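Local coordinates for uncharacterized protein yedD (Klebsiella pneumoniae subsp. pneumoniae, PDB 4HWM), which is a lipoprotein of unknown function whose chain folds into a small antiparallel beta barrel with a helix near its C-terminal end, at residues A[12-17]-A[64-69]; A[24-29]-A[40-45]; A[34-39]-A[55-60]. All coordinates share one frame; numbering follows the deposited sequence. Where two conformers were deposited one is given.

Interaction 1 of 3, residues A[12-17]-A[64-69]; sequences VVKAPA and PGKLMN
The L67 carbonyl is the flat group on which A15 settles: A15 N stands above the carbonyl plane, 49° out of it, rather than on a lone pair. The bond from A15 N to L67 O is nonetheless short, 2.8 Å, and almost straight. K14 offers the same oxygen a weaker CA-H...O contact (K14 CA to L67 O 3.5 Å), so a classical donor and a carbon donor share one acceptor. The methyl of A15 then lies over the strand backbone, with A15 CB 3.8 Å from N69 N. A water links V13 O to N69 N, adding an indirect backbone bond beside the direct one.

Farther along 12-17, past the A15 bond, L67 CD1 packs against the backbone, 3.7 Å from A17 CA; CG anti to the carbonyl carbon (chi1 -64°) starts the side chain on that course, toward V45 and L21. At the other end V12 and K66 run alongside one another, oppositely directed, V12 CG1 meeting K66 CD at 4.2 Å. The extended K66 chain carries NZ on to Y9, which takes it by a backbone hydrogen bond and a cation-pi contact, while K14 NZ turns away to a salt bridge with D50. Here an irregular N-terminal segment is laid across strand 60-70, residues 12-17 and 66-69 running 81° apart, on an antiparallel beta barrel of consecutive strands.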
loop_
_atom_site.group_PDB
_atom_site.type_symbol
_atom_site.label_atom_id
_atom_site.label_comp_id
_atom_site.label_asym_id
_atom_site.label_seq_id
_atom_site.Cartn_x
_atom_site.Cartn_y
_atom_site.Cartn_z
ATOM N N VAL A 12 -7.775 0.617 -15.415
ATOM C CA VAL A 12 -8.346 0.136 -14.167
ATOM C C VAL A 12 -9.109 1.248 -13.511
ATOM O O VAL A 12 -8.622 2.379 -13.409
ATOM C CB VAL A 12 -7.273 -0.373 -13.172
ATOM C CG1 VAL A 12 -7.871 -0.509 -11.753
ATOM C CG2 VAL A 12 -6.709 -1.675 -13.656
ATOM N N VAL A 13 -10.327 0.877 -13.084
ATOM C CA VAL A 13 -11.259 1.750 -12.388
ATOM C C VAL A 13 -10.869 1.860 -10.901
ATOM O O VAL A 13 -10.960 0.895 -10.132
ATOM C CB VAL A 13 -12.708 1.233 -12.530
ATOM C CG1 VAL A 13 -13.688 2.094 -11.701
ATOM C CG2 VAL A 13 -13.108 1.203 -14.015
ATOM N N LYS A 14 -10.371 3.030 -10.553
ATOM C CA LYS A 14 -9.805 3.281 -9.213
ATOM C C LYS A 14 -10.943 3.445 -8.220
ATOM O O LYS A 14 -11.789 4.327 -8.390
ATOM C CB LYS A 14 -8.981 4.532 -9.263
ATOM C CG LYS A 14 -8.321 4.872 -7.973
ATOM C CD LYS A 14 -7.346 6.071 -8.105
ATOM C CE LYS A 14 -8.008 7.427 -8.200
ATOM N NZ LYS A 14 -7.071 8.547 -8.538
ATOM N N ALA A 15 -10.965 2.593 -7.194
ATOM C CA ALA A 15 -12.036 2.608 -6.188
ATOM C C ALA A 15 -11.661 3.564 -5.054
ATOM O O ALA A 15 -10.566 3.477 -4.504
ATOM C CB ALA A 15 -12.268 1.213 -5.618
ATOM N N PRO A 16 -12.592 4.443 -4.627
ATOM C CA PRO A 16 -12.367 5.210 -3.425
ATOM C C PRO A 16 -12.165 4.314 -2.204
ATOM O O PRO A 16 -12.719 3.216 -2.141
ATOM C CB PRO A 16 -13.655 6.042 -3.271
ATOM C CG PRO A 16 -14.219 6.099 -4.648
ATOM C CD PRO A 16 -13.881 4.792 -5.268
ATOM N N ALA A 17 -11.326 4.746 -1.277
ATOM C CA ALA A 17 -11.081 3.952 -0.083
ATOM C C ALA A 17 -12.378 3.812 0.720
ATOM O O ALA A 17 -13.014 4.830 1.023
ATOM C CB ALA A 17 -10.030 4.622 0.762
ATOM N N PRO A 64 3.688 2.378 -6.911
ATOM C CA PRO A 64 2.350 2.949 -6.880
ATOM C C PRO A 64 1.295 1.906 -7.292
ATOM O O PRO A 64 1.598 0.930 -7.976
ATOM C CB PRO A 64 2.447 4.111 -7.883
ATOM C CG PRO A 64 3.956 4.496 -7.860
ATOM C CD PRO A 64 4.610 3.135 -7.783
ATOM N N GLY A 65 0.042 2.129 -6.904
ATOM C CA GLY A 65 -1.066 1.281 -7.304
ATOM C C GLY A 65 -2.402 1.998 -7.144
ATOM O O GLY A 65 -2.445 3.195 -6.879
ATOM N N LYS A 66 -3.459 1.220 -7.304
ATOM C CA LYS A 66 -4.827 1.703 -7.219
ATOM C C LYS A 66 -5.669 0.675 -6.524
ATOM O O LYS A 66 -5.528 -0.499 -6.803
ATOM C CB LYS A 66 -5.459 1.848 -8.628
ATOM C CG LYS A 66 -4.830 2.833 -9.510
ATOM C CD LYS A 66 -5.418 2.772 -10.913
ATOM C CE LYS A 66 -4.746 3.701 -11.871
ATOM N NZ LYS A 66 -5.288 3.433 -13.263
ATOM N N LEU A 67 -6.625 1.105 -5.705
ATOM C CA LEU A 67 -7.622 0.174 -5.185
ATOM C C LEU A 67 -8.610 -0.200 -6.285
ATOM O O LEU A 67 -8.936 0.628 -7.157
ATOM C CB LEU A 67 -8.413 0.798 -4.062
ATOM C CG LEU A 67 -7.673 1.170 -2.799
ATOM C CD1 LEU A 67 -8.707 1.765 -1.822
ATOM C CD2 LEU A 67 -6.923 -0.018 -2.180
HETATM N N MSE A 68 -9.067 -1.444 -6.232
HETATM C CA MSE A 68 -10.105 -1.951 -7.122
HETATM C C MSE A 68 -11.102 -2.685 -6.255
HETATM O O MSE A 68 -10.749 -3.377 -5.297
HETATM C CB MSE A 68 -9.484 -2.890 -8.151
HETATM C CG MSE A 68 -10.461 -3.503 -9.144
HETATM SE SE MSE A 68 -9.547 -4.743 -10.325
HETATM C CE MSE A 68 -9.288 -6.190 -9.012
ATOM N N ASN A 69 -12.381 -2.509 -6.595
ATOM C CA ASN A 69 -13.459 -3.254 -5.984
ATOM C C ASN A 69 -13.838 -4.352 -6.988
ATOM O O ASN A 69 -14.173 -4.053 -8.138
ATOM C CB ASN A 69 -14.632 -2.307 -5.712
ATOM C CG ASN A 69 -15.579 -2.811 -4.640
ATOM O OD1 ASN A 69 -15.212 -3.573 -3.747
ATOM N ND2 ASN A 69 -16.813 -2.348 -4.712
HETATM O O HOH W 1 -13.044 -0.716 -8.742
#

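Interaction 2 of 3, residues A[24-29]-A[40-45]; sequences FWQTKG and IASLIV
W25 and L43 form the tight centre of this strand pairing, a hydrogen-bonded antiparallel pair: W25 N to L43 O is 2.9 Å and L43 N to W25 O is 2.8 Å. The indole edge also meets L43 O in the ring plane, W25 CD1 lying 3.5 Å away, and W25 NE1 hydrogen-bonds L21 O. T27 closes the ladder with a double grip on A41. Its N donates to A41 O, while T27 OG1, placed between backbone N and carbonyl carbon (chi1 56°), accepts from A41 N at 3.0 Å in place of a strand carbonyl.

Looseness is confined to the partly exposed side chains of F24 and Q26, which share their face with buried S42 and I44. F24 lies alongside I44, the ring edge at F24 CD1 touching I44 CG1 at 3.9 Å. Q26 CG reaches I40 CG2 at 3.5 Å, but the weak S42 OG to Q26 OE1 bond is unsettled: Q26 has two conformers and the S42 proton another possible acceptor.

L106 and T107, just before helix 108-118, meet Q26, and L106 also S42 and I44. W25 and L43 instead touch I93 of strand 92-95. Strand 23-26 is flanked by 98-103 and 40-45, and the latter pairs in turn with 50-56.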
loop_
_atom_site.group_PDB
_atom_site.type_symbol
_atom_site.label_atom_id
_atom_site.label_comp_id
_atom_site.label_asym_id
_atom_site.label_seq_id
_atom_site.Cartn_x
_atom_site.Cartn_y
_atom_site.Cartn_z
ATOM N N PHE A 24 -1.908 5.747 6.423
ATOM C CA PHE A 24 -0.603 5.111 6.373
ATOM C C PHE A 24 -0.652 3.832 7.212
ATOM O O PHE A 24 -1.143 3.843 8.335
ATOM C CB PHE A 24 0.477 6.002 6.972
ATOM C CG PHE A 24 0.662 7.330 6.294
ATOM C CD1 PHE A 24 0.739 7.437 4.936
ATOM C CD2 PHE A 24 0.816 8.473 7.051
ATOM C CE1 PHE A 24 0.964 8.667 4.329
ATOM C CE2 PHE A 24 1.021 9.706 6.463
ATOM C CZ PHE A 24 1.106 9.806 5.096
ATOM N N TRP A 25 -0.103 2.755 6.655
ATOM C CA TRP A 25 -0.070 1.455 7.298
ATOM C C TRP A 25 1.364 0.958 7.277
ATOM O O TRP A 25 2.016 1.083 6.247
ATOM C CB TRP A 25 -0.995 0.518 6.516
ATOM C CG TRP A 25 -2.399 0.998 6.491
ATOM C CD1 TRP A 25 -2.979 1.817 5.560
ATOM C CD2 TRP A 25 -3.407 0.714 7.456
ATOM N NE1 TRP A 25 -4.281 2.069 5.898
ATOM C CE2 TRP A 25 -4.577 1.394 7.048
ATOM C CE3 TRP A 25 -3.448 -0.059 8.618
ATOM C CZ2 TRP A 25 -5.753 1.342 7.778
ATOM C CZ3 TRP A 25 -4.658 -0.139 9.321
ATOM C CH2 TRP A 25 -5.771 0.573 8.898
ATOM N N GLN A 26 1.844 0.381 8.372
ATOM C CA GLN A 26 3.243 -0.066 8.455
ATOM C C GLN A 26 3.330 -1.294 9.338
ATOM O O GLN A 26 2.657 -1.391 10.356
ATOM C CB GLN A 26 4.161 1.038 9.021
ATOM C CG GLN A 26 5.648 0.689 8.983
ATOM C CD GLN A 26 6.559 1.882 9.201
ATOM O OE1 GLN A 26 6.991 2.527 8.249
ATOM N NE2 GLN A 26 6.860 2.174 10.455
ATOM N N THR A 27 4.185 -2.227 8.955
ATOM C CA THR A 27 4.460 -3.397 9.790
ATOM C C THR A 27 5.155 -2.914 11.083
ATOM O O THR A 27 6.033 -2.055 11.045
ATOM C CB THR A 27 5.345 -4.416 9.033
ATOM O OG1 THR A 27 6.548 -3.777 8.605
ATOM C CG2 THR A 27 4.608 -5.022 7.844
ATOM N N LYS A 28 4.772 -3.475 12.223
ATOM C CA LYS A 28 5.307 -3.036 13.525
ATOM C C LYS A 28 6.299 -4.006 14.153
ATOM O O LYS A 28 6.852 -3.737 15.219
ATOM C CB LYS A 28 4.152 -2.740 14.499
ATOM C CG LYS A 28 3.602 -1.323 14.342
ATOM N N GLY A 29 6.510 -5.132 13.515
ATOM C CA GLY A 29 7.437 -6.124 13.996
ATOM C C GLY A 29 7.787 -7.042 12.864
ATOM O O GLY A 29 7.360 -6.827 11.731
ATOM N N ILE A 40 10.766 -3.863 6.764
ATOM C CA ILE A 40 9.549 -3.099 7.019
ATOM C C ILE A 40 8.754 -3.008 5.716
ATOM O O ILE A 40 9.316 -2.779 4.656
ATOM C CB ILE A 40 9.876 -1.658 7.512
ATOM C CG1 ILE A 40 10.717 -1.690 8.780
ATOM C CG2 ILE A 40 8.600 -0.812 7.756
ATOM C CD1 ILE A 40 11.439 -0.406 9.078
ATOM N N ALA A 41 7.438 -3.178 5.799
ATOM C CA ALA A 41 6.544 -2.872 4.708
ATOM C C ALA A 41 5.547 -1.806 5.114
ATOM O O ALA A 41 5.056 -1.771 6.238
ATOM C CB ALA A 41 5.822 -4.117 4.231
ATOM N N SER A 42 5.230 -0.960 4.151
ATOM C CA SER A 42 4.280 0.134 4.342
ATOM C C SER A 42 3.311 0.184 3.165
ATOM O O SER A 42 3.662 -0.155 2.032
ATOM C CB SER A 42 5.022 1.476 4.415
ATOM O OG SER A 42 5.963 1.500 5.467
ATOM N N LEU A 43 2.106 0.658 3.449
ATOM C CA LEU A 43 1.099 0.872 2.411
ATOM C C LEU A 43 0.440 2.218 2.681
ATOM O O LEU A 43 -0.069 2.443 3.764
ATOM C CB LEU A 43 0.020 -0.227 2.427
ATOM C CG LEU A 43 -1.000 -0.182 1.278
ATOM C CD1 LEU A 43 -0.362 -0.472 -0.067
ATOM C CD2 LEU A 43 -2.147 -1.179 1.578
ATOM N N ILE A 44 0.463 3.090 1.680
ATOM C CA ILE A 44 -0.312 4.343 1.687
ATOM C C ILE A 44 -1.602 4.095 0.928
ATOM O O ILE A 44 -1.576 3.496 -0.139
ATOM C CB ILE A 44 0.454 5.518 1.008
ATOM C CG1 ILE A 44 1.856 5.681 1.623
ATOM C CG2 ILE A 44 -0.393 6.801 1.020
ATOM C CD1 ILE A 44 2.682 6.807 1.014
ATOM N N VAL A 45 -2.724 4.536 1.512
ATOM C CA VAL A 45 -4.005 4.494 0.807
ATOM C C VAL A 45 -4.595 5.896 0.898
ATOM O O VAL A 45 -4.846 6.384 2.002
ATOM C CB VAL A 45 -4.983 3.467 1.416
ATOM C CG1 VAL A 45 -6.328 3.471 0.657
ATOM C CG2 VAL A 45 -4.387 2.063 1.426
#

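Interaction 3 of 3, residues A[34-39]-A[55-60]; sequences MMSPDA and RQWQRV
This is a surface contact between two loops at one end of the barrel, built on the indole of W57, over which S36 and its neighbours are folded. The S36 CB sits over the six-membered ring, 3.5 Å from its centroid and 15° off the ring normal, a CH-pi contact over the face. Q58 NE2 lies on the opposite face, 3.3 Å above the plane and offset toward the rim, so the ring is held between one residue of each segment. W57 CG lies anti to the backbone N (chi1 -179°), which carries the ring across to 34-39.

Around the ring, selenomethionine M35 crosses the indole at about a right angle and brings CG to 3.7 Å from W57 CZ3. At the root of the side chain, A39 CB packs against W57 CB, also at 3.7 Å. The partner loop is a type I beta turn from S36 to A39, closed by A39 N to S36 O; it leads directly into strand 40-45, while W57 follows the end of strand 50-56, its neighbour in the antiparallel sheet. The two segments therefore meet where their strands begin and end, and A39 CA still makes a CA-H...O contact with Q56 O (3.3 Å).

Polar joining is left to water. One molecule in the plane of the indole accepts from W57 NE1 at 2.9 Å and donates to D38 OD2 at 2.6 Å, tying the ring edge to the turn. R55, farther back on the strand, directs its guanidinium to D53 and D96.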
loop_
_atom_site.group_PDB
_atom_site.type_symbol
_atom_site.label_atom_id
_atom_site.label_comp_id
_atom_site.label_asym_id
_atom_site.label_seq_id
_atom_site.Cartn_x
_atom_site.Cartn_y
_atom_site.Cartn_z
HETATM N N MSE A 34 8.903 -11.675 4.891
HETATM C CA MSE A 34 9.938 -10.778 4.440
HETATM C C MSE A 34 11.322 -11.375 4.603
HETATM O O MSE A 34 11.514 -12.389 5.277
HETATM C CB MSE A 34 9.798 -9.466 5.178
HETATM C CG MSE A 34 8.457 -8.749 4.879
HETATM SE SE MSE A 34 8.409 -6.908 5.444
HETATM C CE MSE A 34 9.201 -6.100 3.862
HETATM N N MSE A 35 12.285 -10.701 4.000
HETATM C CA MSE A 35 13.640 -11.224 3.911
HETATM C C MSE A 35 14.327 -11.423 5.268
HETATM O O MSE A 35 15.135 -12.321 5.449
HETATM C CB MSE A 35 14.439 -10.312 2.973
HETATM C CG MSE A 35 15.655 -10.878 2.356
HETATM SE SE MSE A 35 15.327 -12.522 1.388
HETATM C CE MSE A 35 17.192 -12.904 1.145
ATOM N N SER A 36 13.993 -10.590 6.240
ATOM C CA SER A 36 14.621 -10.611 7.544
ATOM C C SER A 36 13.738 -9.880 8.562
ATOM O O SER A 36 12.954 -9.020 8.146
ATOM C CB SER A 36 15.980 -9.919 7.445
ATOM O OG SER A 36 16.852 -10.381 8.484
ATOM N N PRO A 37 13.876 -10.186 9.874
ATOM C CA PRO A 37 13.008 -9.567 10.869
ATOM C C PRO A 37 12.983 -8.041 10.914
ATOM O O PRO A 37 11.949 -7.475 11.284
ATOM C CB PRO A 37 13.515 -10.134 12.204
ATOM C CG PRO A 37 14.014 -11.492 11.815
ATOM C CD PRO A 37 14.667 -11.290 10.472
ATOM N N ASP A 38 14.054 -7.377 10.515
ATOM C CA ASP A 38 14.066 -5.907 10.529
ATOM C C ASP A 38 13.474 -5.262 9.281
ATOM O O ASP A 38 13.318 -4.037 9.235
ATOM C CB ASP A 38 15.471 -5.358 10.729
ATOM C CG ASP A 38 16.044 -5.678 12.096
ATOM O OD1 ASP A 38 15.279 -5.790 13.102
ATOM O OD2 ASP A 38 17.283 -5.780 12.109
ATOM N N ALA A 39 13.130 -6.075 8.283
ATOM C CA ALA A 39 12.494 -5.546 7.081
ATOM C C ALA A 39 11.129 -4.927 7.474
ATOM O O ALA A 39 10.457 -5.418 8.398
ATOM C CB ALA A 39 12.322 -6.631 6.014
ATOM N N ARG A 55 8.503 -1.251 0.562
ATOM C CA ARG A 55 9.104 -2.262 1.423
ATOM C C ARG A 55 10.595 -2.022 1.462
ATOM O O ARG A 55 11.175 -1.650 0.469
ATOM C CB ARG A 55 8.796 -3.638 0.890
ATOM C CG ARG A 55 7.306 -3.824 0.721
ATOM C CD ARG A 55 6.961 -5.191 0.330
ATOM N NE ARG A 55 5.624 -5.281 -0.247
ATOM C CZ ARG A 55 4.928 -6.387 -0.433
ATOM N NH1 ARG A 55 5.428 -7.575 -0.102
ATOM N NH2 ARG A 55 3.740 -6.299 -1.007
ATOM N N GLN A 56 11.211 -2.221 2.611
ATOM C CA GLN A 56 12.604 -1.860 2.776
ATOM C C GLN A 56 13.327 -2.800 3.721
ATOM O O GLN A 56 12.779 -3.276 4.720
ATOM C CB GLN A 56 12.727 -0.439 3.299
ATOM C CG GLN A 56 12.097 -0.182 4.631
ATOM C CD GLN A 56 12.128 1.267 4.986
ATOM O OE1 GLN A 56 13.187 1.791 5.405
ATOM N NE2 GLN A 56 10.998 1.933 4.852
ATOM N N TRP A 57 14.581 -3.059 3.380
ATOM C CA TRP A 57 15.515 -3.653 4.318
ATOM C C TRP A 57 16.906 -3.171 3.904
ATOM O O TRP A 57 17.260 -2.043 4.212
ATOM C CB TRP A 57 15.358 -5.175 4.395
ATOM C CG TRP A 57 16.308 -5.772 5.385
ATOM C CD1 TRP A 57 16.604 -5.290 6.640
ATOM C CD2 TRP A 57 17.089 -6.931 5.198
ATOM N NE1 TRP A 57 17.549 -6.097 7.234
ATOM C CE2 TRP A 57 17.871 -7.104 6.367
ATOM C CE3 TRP A 57 17.228 -7.841 4.153
ATOM C CZ2 TRP A 57 18.753 -8.165 6.522
ATOM C CZ3 TRP A 57 18.112 -8.888 4.297
ATOM C CH2 TRP A 57 18.880 -9.037 5.474
ATOM N N GLN A 58 17.658 -3.974 3.166
ATOM C CA GLN A 58 18.930 -3.520 2.609
ATOM C C GLN A 58 18.710 -2.569 1.440
ATOM O O GLN A 58 19.544 -1.707 1.180
ATOM C CB GLN A 58 19.844 -4.677 2.176
ATOM C CG GLN A 58 20.193 -5.652 3.277
ATOM C CD GLN A 58 20.970 -5.040 4.387
ATOM O OE1 GLN A 58 21.970 -4.353 4.151
ATOM N NE2 GLN A 58 20.519 -5.260 5.613
ATOM N N ARG A 59 17.596 -2.759 0.729
ATOM C CA ARG A 59 17.171 -1.887 -0.344
ATOM C C ARG A 59 15.682 -1.606 -0.190
ATOM O O ARG A 59 14.992 -2.315 0.535
ATOM C CB ARG A 59 17.419 -2.538 -1.704
ATOM C CG ARG A 59 18.904 -2.714 -2.011
ATOM C CD ARG A 59 19.126 -3.312 -3.391
ATOM N NE ARG A 59 18.682 -4.705 -3.455
ATOM C CZ ARG A 59 18.429 -5.398 -4.572
ATOM N NH1 ARG A 59 18.583 -4.856 -5.769
ATOM N NH2 ARG A 59 18.005 -6.655 -4.483
ATOM N N VAL A 60 15.232 -0.568 -0.883
ATOM C CA VAL A 60 13.838 -0.169 -0.934
ATOM C C VAL A 60 13.246 -0.614 -2.265
ATOM O O VAL A 60 13.886 -0.485 -3.324
ATOM C CB VAL A 60 13.738 1.371 -0.822
ATOM C CG1 VAL A 60 12.319 1.847 -0.970
ATOM C CG2 VAL A 60 14.337 1.866 0.486
HETATM O O HOH W 2 18.548 -6.362 9.968
#

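Overall arrangement
All three interactions belong to one eight-stranded antiparallel barrel whose strands follow chain order. Interactions 2 and 3 lie on the same side of the chain's centre, about 12 Å apart between centres, and meet where I40 O probably accepts a hydrogen bond from Q56 N. Interaction 1 is on the opposite side, about 18 Å from interaction 2 and 26 Å from interaction 3; L67 and A17 both pack on V45, linking it to interaction 2. Along the chain, interactions 2 and 3 interleave, nested within the loop closed by interaction 1. The C54-C110 disulfide ties strand 50-56 to helix 108-118. Together the contacts fasten the N-terminal segment and loop 34-39 to opposite sides of the barrel.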